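Local coordinates for Uly1 (Catenovulum maritimum, PDB 7DRQ), which probably cleaves the algal polysaccharide ulvan as a calcium-binding lyase of polysaccharide lyase family 24, at residues A[28-42]-A[95-108]. Residues are numbered along the deposited sequence; the frame is centred on the assembly and turned at random.
Sequences RTQAYIEGQKYNYAY and HTGFEGRWWVGETH
Trp103 and Tyr32 centre an aromatic cluster, with Trp102, between two loops of this beta-propeller family protein. Tyr32 CB lies over the face of the Trp103 six-membered ring, 3.6 Å from its centroid, a CH-pi contact, while Arg101 CB backs the opposite face. With CG anti to the backbone N (chi1 174°), the Tyr32 ring reaches past Trp103 to Trp102, its plane at 45° to that indole, and takes Trp102 CH2 over one face. Gln30 O lies at the Trp103 edge, and a water accepting from Trp103 NE1 donates to it. Replacing Trp103 by an alanine would probably open a gap beneath Tyr32 and leave this water without its indole donor. Beside the cluster, 39-40 and 104-105 pair in parallel over a short, weakly bonded run, through Gly105 N to Asn39 O (2.7 Å) and Ala41 N to Gly105 O (3.0 Å). Arg101 NH2 donates to Arg28 O, in the last turn of helix 24-29, and Arg28 NH1 bridges both Glu99 oxygens, OE1 at 2.8 Å and OE2 on its syn side. Farther along, His108 turns its edge to the face of Tyr42, planes at 87°; Glu106 OE1 accepts from His108 N and ND1, fixing the imidazole with CE1 3.3 Å above the Tyr42 ring centre.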
loop_
_atom_site.group_PDB
_atom_site.type_symbol
_atom_site.label_atom_id
_atom_site.label_comp_id
_atom_site.label_asym_id
_atom_site.label_seq_id
_atom_site.Cartn_x
_atom_site.Cartn_y
_atom_site.Cartn_z
ATOM N N ARG A 28 -7.761 -5.858 22.071
ATOM C CA ARG A 28 -6.897 -6.912 22.573
ATOM C C ARG A 28 -7.575 -7.731 23.663
ATOM O O ARG A 28 -7.382 -8.950 23.741
ATOM C CB ARG A 28 -5.600 -6.307 23.096
ATOM C CG ARG A 28 -4.543 -7.325 23.338
ATOM C CD ARG A 28 -3.246 -6.846 22.744
ATOM N NE ARG A 28 -2.908 -5.512 23.201
ATOM C CZ ARG A 28 -2.183 -4.641 22.511
ATOM N NH1 ARG A 28 -1.727 -4.949 21.312
ATOM N NH2 ARG A 28 -1.910 -3.451 23.031
ATOM N N THR A 29 -8.379 -7.090 24.503
ATOM C CA THR A 29 -8.838 -7.752 25.713
ATOM C C THR A 29 -10.246 -8.328 25.619
ATOM O O THR A 29 -10.547 -9.280 26.345
ATOM C CB THR A 29 -8.751 -6.782 26.908
ATOM O OG1 THR A 29 -8.714 -7.532 28.128
ATOM C CG2 THR A 29 -9.927 -5.820 26.930
ATOM N N GLN A 30 -11.105 -7.814 24.739
ATOM C CA GLN A 30 -12.510 -8.203 24.760
ATOM C C GLN A 30 -12.713 -9.542 24.060
ATOM O O GLN A 30 -12.114 -9.812 23.015
ATOM C CB GLN A 30 -13.378 -7.121 24.106
ATOM C CG GLN A 30 -14.852 -7.523 23.833
ATOM C CD GLN A 30 -15.716 -7.626 25.094
ATOM O OE1 GLN A 30 -15.541 -6.862 26.047
ATOM N NE2 GLN A 30 -16.673 -8.567 25.092
ATOM N N ALA A 31 -13.561 -10.384 24.645
ATOM C CA ALA A 31 -13.889 -11.671 24.051
ATOM C C ALA A 31 -14.947 -11.538 22.951
ATOM O O ALA A 31 -15.754 -10.602 22.914
ATOM C CB ALA A 31 -14.392 -12.652 25.112
ATOM N N TYR A 32 -14.949 -12.529 22.063
ATOM C CA TYR A 32 -15.970 -12.630 21.030
ATOM C C TYR A 32 -17.368 -12.752 21.637
ATOM O O TYR A 32 -17.552 -13.370 22.687
ATOM C CB TYR A 32 -15.656 -13.848 20.170
ATOM C CG TYR A 32 -16.690 -14.194 19.137
ATOM C CD1 TYR A 32 -16.955 -13.333 18.076
ATOM C CD2 TYR A 32 -17.375 -15.407 19.197
ATOM C CE1 TYR A 32 -17.898 -13.660 17.113
ATOM C CE2 TYR A 32 -18.317 -15.741 18.238
ATOM C CZ TYR A 32 -18.571 -14.864 17.202
ATOM O OH TYR A 32 -19.501 -15.198 16.246
ATOM N N ILE A 33 -18.359 -12.174 20.953
ATOM C CA ILE A 33 -19.781 -12.306 21.274
ATOM C C ILE A 33 -20.483 -12.718 19.982
ATOM O O ILE A 33 -20.444 -11.972 19.009
ATOM C CB ILE A 33 -20.379 -10.983 21.781
ATOM C CG1 ILE A 33 -19.716 -10.508 23.074
ATOM C CG2 ILE A 33 -21.907 -11.083 21.938
ATOM C CD1 ILE A 33 -20.121 -9.089 23.453
ATOM N N GLU A 34 -21.153 -13.871 20.010
ATOM C CA GLU A 34 -21.880 -14.408 18.855
ATOM C C GLU A 34 -23.021 -13.474 18.451
ATOM O O GLU A 34 -23.656 -13.018 19.354
ATOM C CB GLU A 34 -22.353 -15.834 19.109
ATOM C CG GLU A 34 -22.904 -16.530 17.878
ATOM C CD GLU A 34 -24.279 -16.070 17.515
ATOM O OE1 GLU A 34 -24.738 -16.180 16.357
ATOM O OE2 GLU A 34 -24.939 -15.526 18.387
ATOM N N GLY A 35 -23.275 -13.205 17.144
ATOM C CA GLY A 35 -24.257 -12.247 16.729
ATOM C C GLY A 35 -23.758 -10.823 16.704
ATOM O O GLY A 35 -24.502 -9.938 16.268
ATOM N N GLN A 36 -22.528 -10.567 17.154
ATOM C CA GLN A 36 -22.005 -9.209 17.128
ATOM C C GLN A 36 -21.801 -8.730 15.696
ATOM O O GLN A 36 -21.529 -9.516 14.782
ATOM C CB GLN A 36 -20.671 -9.112 17.882
ATOM C CG GLN A 36 -19.483 -9.761 17.147
ATOM C CD GLN A 36 -18.140 -9.455 17.791
ATOM O OE1 GLN A 36 -17.774 -10.046 18.813
ATOM N NE2 GLN A 36 -17.397 -8.524 17.195
ATOM N N LYS A 37 -21.933 -7.419 15.505
ATOM C CA LYS A 37 -21.449 -6.813 14.273
ATOM C C LYS A 37 -19.927 -6.896 14.226
ATOM O O LYS A 37 -19.253 -7.146 15.233
ATOM C CB LYS A 37 -21.915 -5.359 14.170
ATOM C CG LYS A 37 -23.427 -5.202 14.032
ATOM C CD LYS A 37 -23.826 -3.741 13.877
ATOM C CE LYS A 37 -25.287 -3.530 14.270
ATOM N NZ LYS A 37 -25.451 -3.405 15.756
ATOM N N TYR A 38 -19.375 -6.698 13.031
ATOM C CA TYR A 38 -17.924 -6.848 12.828
ATOM C C TYR A 38 -17.240 -5.541 13.192
ATOM O O TYR A 38 -17.126 -4.625 12.376
ATOM C CB TYR A 38 -17.630 -7.269 11.397
ATOM C CG TYR A 38 -16.320 -8.020 11.204
ATOM C CD1 TYR A 38 -15.268 -7.883 12.102
ATOM C CD2 TYR A 38 -16.144 -8.856 10.110
ATOM C CE1 TYR A 38 -14.059 -8.571 11.910
ATOM C CE2 TYR A 38 -14.968 -9.545 9.915
ATOM C CZ TYR A 38 -13.927 -9.402 10.810
ATOM O OH TYR A 38 -12.770 -10.104 10.583
ATOM N N ASN A 39 -16.779 -5.444 14.434
ATOM C CA ASN A 39 -16.085 -4.250 14.890
ATOM C C ASN A 39 -14.698 -4.181 14.254
ATOM O O ASN A 39 -14.275 -5.077 13.515
ATOM C CB ASN A 39 -16.024 -4.244 16.416
ATOM C CG ASN A 39 -17.400 -4.314 17.031
ATOM O OD1 ASN A 39 -18.308 -3.594 16.615
ATOM N ND2 ASN A 39 -17.574 -5.192 18.009
ATOM N N TYR A 40 -13.974 -3.098 14.536
ATOM C CA TYR A 40 -12.718 -2.865 13.837
ATOM C C TYR A 40 -11.835 -1.926 14.650
ATOM O O TYR A 40 -12.323 -1.108 15.435
ATOM C CB TYR A 40 -12.975 -2.296 12.433
ATOM C CG TYR A 40 -13.750 -0.994 12.418
ATOM C CD1 TYR A 40 -15.142 -0.994 12.390
ATOM C CD2 TYR A 40 -13.094 0.232 12.440
ATOM C CE1 TYR A 40 -15.864 0.198 12.373
ATOM C CE2 TYR A 40 -13.804 1.429 12.424
ATOM C CZ TYR A 40 -15.188 1.403 12.393
ATOM O OH TYR A 40 -15.899 2.586 12.381
ATOM N N ALA A 41 -10.529 -2.051 14.445
ATOM C CA ALA A 41 -9.550 -1.295 15.214
ATOM C C ALA A 41 -9.052 -0.054 14.490
ATOM O O ALA A 41 -8.646 0.918 15.143
ATOM C CB ALA A 41 -8.357 -2.191 15.566
ATOM N N TYR A 42 -9.093 -0.047 13.161
ATOM C CA TYR A 42 -8.593 1.104 12.424
ATOM C C TYR A 42 -9.641 1.586 11.436
ATOM O O TYR A 42 -10.541 2.343 11.815
ATOM C CB TYR A 42 -7.266 0.740 11.760
ATOM C CG TYR A 42 -6.238 0.370 12.806
ATOM C CD1 TYR A 42 -5.598 1.352 13.544
ATOM C CD2 TYR A 42 -5.959 -0.963 13.097
ATOM C CE1 TYR A 42 -4.680 1.022 14.524
ATOM C CE2 TYR A 42 -5.033 -1.305 14.068
ATOM C CZ TYR A 42 -4.398 -0.308 14.779
ATOM O OH TYR A 42 -3.477 -0.642 15.749
ATOM N N HIS A 95 -8.969 -14.028 7.495
ATOM C CA HIS A 95 -8.502 -12.841 8.213
ATOM C C HIS A 95 -8.466 -13.105 9.715
ATOM O O HIS A 95 -9.474 -13.510 10.304
ATOM C CB HIS A 95 -9.439 -11.667 7.889
ATOM C CG HIS A 95 -9.071 -10.377 8.561
ATOM N ND1 HIS A 95 -7.788 -9.867 8.561
ATOM C CD2 HIS A 95 -9.835 -9.478 9.230
ATOM C CE1 HIS A 95 -7.775 -8.716 9.214
ATOM N NE2 HIS A 95 -9.003 -8.459 9.632
ATOM N N THR A 96 -7.300 -12.895 10.338
ATOM C CA THR A 96 -7.152 -13.159 11.764
ATOM C C THR A 96 -7.403 -11.922 12.619
ATOM O O THR A 96 -7.259 -11.989 13.841
ATOM C CB THR A 96 -5.763 -13.756 12.061
ATOM O OG1 THR A 96 -4.728 -12.875 11.600
ATOM C CG2 THR A 96 -5.624 -15.104 11.373
ATOM N N GLY A 97 -7.794 -10.804 12.011
ATOM C CA GLY A 97 -8.246 -9.659 12.777
ATOM C C GLY A 97 -7.113 -8.972 13.511
ATOM O O GLY A 97 -5.951 -8.966 13.077
ATOM N N PHE A 98 -7.455 -8.397 14.661
ATOM C CA PHE A 98 -6.465 -7.708 15.477
ATOM C C PHE A 98 -5.743 -8.728 16.351
ATOM O O PHE A 98 -6.324 -9.252 17.307
ATOM C CB PHE A 98 -7.111 -6.627 16.339
ATOM C CG PHE A 98 -6.102 -5.774 17.062
ATOM C CD1 PHE A 98 -5.548 -4.664 16.439
ATOM C CD2 PHE A 98 -5.681 -6.100 18.344
ATOM C CE1 PHE A 98 -4.605 -3.877 17.089
ATOM C CE2 PHE A 98 -4.728 -5.322 19.002
ATOM C CZ PHE A 98 -4.190 -4.213 18.375
ATOM N N GLU A 99 -4.482 -9.007 16.018
ATOM C CA GLU A 99 -3.628 -9.923 16.778
ATOM C C GLU A 99 -4.353 -11.224 17.114
ATOM O O GLU A 99 -4.354 -11.693 18.255
ATOM C CB GLU A 99 -3.097 -9.235 18.046
ATOM C CG GLU A 99 -2.213 -8.012 17.735
ATOM C CD GLU A 99 -1.817 -7.215 18.971
ATOM O OE1 GLU A 99 -1.186 -6.149 18.819
ATOM O OE2 GLU A 99 -2.157 -7.646 20.085
ATOM N N GLY A 100 -4.995 -11.810 16.103
ATOM C CA GLY A 100 -5.668 -13.081 16.253
ATOM C C GLY A 100 -7.130 -12.985 16.633
ATOM O O GLY A 100 -7.857 -13.979 16.495
ATOM N N ARG A 101 -7.583 -11.820 17.110
ATOM C CA ARG A 101 -8.979 -11.605 17.483
ATOM C C ARG A 101 -9.731 -11.309 16.201
ATOM O O ARG A 101 -9.896 -10.156 15.803
ATOM C CB ARG A 101 -9.113 -10.468 18.487
ATOM C CG ARG A 101 -8.658 -10.842 19.893
ATOM C CD ARG A 101 -7.134 -10.831 20.037
ATOM N NE ARG A 101 -6.737 -10.662 21.436
ATOM C CZ ARG A 101 -5.484 -10.758 21.879
ATOM N NH1 ARG A 101 -4.496 -11.016 21.032
ATOM N NH2 ARG A 101 -5.214 -10.580 23.171
ATOM N N TRP A 102 -10.201 -12.380 15.556
ATOM C CA TRP A 102 -10.671 -12.288 14.183
ATOM C C TRP A 102 -11.986 -11.533 14.063
ATOM O O TRP A 102 -12.352 -11.141 12.953
ATOM C CB TRP A 102 -10.810 -13.690 13.586
ATOM C CG TRP A 102 -11.575 -14.643 14.460
ATOM C CD1 TRP A 102 -11.051 -15.556 15.329
ATOM C CD2 TRP A 102 -13.003 -14.769 14.556
ATOM N NE1 TRP A 102 -12.063 -16.243 15.960
ATOM C CE2 TRP A 102 -13.270 -15.780 15.504
ATOM C CE3 TRP A 102 -14.081 -14.128 13.932
ATOM C CZ2 TRP A 102 -14.571 -16.165 15.843
ATOM C CZ3 TRP A 102 -15.372 -14.510 14.272
ATOM C CH2 TRP A 102 -15.602 -15.520 15.221
ATOM N N TRP A 103 -12.696 -11.319 15.172
ATOM C CA TRP A 103 -13.920 -10.519 15.169
ATOM C C TRP A 103 -13.647 -9.019 15.281
ATOM O O TRP A 103 -14.600 -8.232 15.324
ATOM C CB TRP A 103 -14.842 -10.972 16.312
ATOM C CG TRP A 103 -14.135 -10.880 17.632
ATOM C CD1 TRP A 103 -14.118 -9.811 18.470
ATOM C CD2 TRP A 103 -13.289 -11.875 18.229
ATOM N NE1 TRP A 103 -13.334 -10.076 19.566
ATOM C CE2 TRP A 103 -12.808 -11.336 19.443
ATOM C CE3 TRP A 103 -12.899 -13.169 17.862
ATOM C CZ2 TRP A 103 -11.957 -12.043 20.295
ATOM C CZ3 TRP A 103 -12.045 -13.874 18.714
ATOM C CH2 TRP A 103 -11.586 -13.305 19.916
ATOM N N VAL A 104 -12.385 -8.595 15.336
ATOM C CA VAL A 104 -12.029 -7.182 15.252
ATOM C C VAL A 104 -11.265 -6.973 13.955
ATOM O O VAL A 104 -10.113 -7.408 13.826
ATOM C CB VAL A 104 -11.204 -6.709 16.457
ATOM C CG1 VAL A 104 -10.881 -5.225 16.292
ATOM C CG2 VAL A 104 -11.963 -6.951 17.748
ATOM N N GLY A 105 -11.887 -6.271 13.013
ATOM C CA GLY A 105 -11.284 -6.097 11.698
ATOM C C GLY A 105 -10.051 -5.209 11.747
ATOM O O GLY A 105 -9.985 -4.229 12.494
ATOM N N GLU A 106 -9.068 -5.542 10.915
ATOM C CA GLU A 106 -7.737 -4.948 11.014
ATOM C C GLU A 106 -7.288 -4.544 9.605
ATOM O O GLU A 106 -6.792 -5.371 8.838
ATOM C CB GLU A 106 -6.803 -5.957 11.700
ATOM C CG GLU A 106 -5.311 -5.808 11.561
ATOM C CD GLU A 106 -4.732 -4.492 12.050
ATOM O OE1 GLU A 106 -5.015 -3.473 11.407
ATOM O OE2 GLU A 106 -3.931 -4.486 13.024
ATOM N N THR A 107 -7.479 -3.265 9.246
ATOM C CA THR A 107 -7.226 -2.843 7.869
ATOM C C THR A 107 -5.743 -2.703 7.533
ATOM O O THR A 107 -5.427 -2.433 6.370
ATOM C CB THR A 107 -7.956 -1.527 7.542
ATOM O OG1 THR A 107 -7.728 -0.553 8.571
ATOM C CG2 THR A 107 -9.473 -1.770 7.380
ATOM N N HIS A 108 -4.822 -2.874 8.492
ATOM C CA HIS A 108 -3.426 -3.018 8.094
ATOM C C HIS A 108 -3.227 -4.274 7.266
ATOM O O HIS A 108 -2.306 -4.341 6.443
ATOM C CB HIS A 108 -2.495 -3.101 9.308
ATOM C CG HIS A 108 -2.382 -1.823 10.078
ATOM N ND1 HIS A 108 -3.270 -1.476 11.076
ATOM C CD2 HIS A 108 -1.474 -0.820 10.013
ATOM C CE1 HIS A 108 -2.921 -0.304 11.580
ATOM N NE2 HIS A 108 -1.829 0.110 10.959
HETATM O O HOH W 1 -11.806 -7.937 20.993
HETATM O O HOH W 2 -9.401 -2.023 11.077
#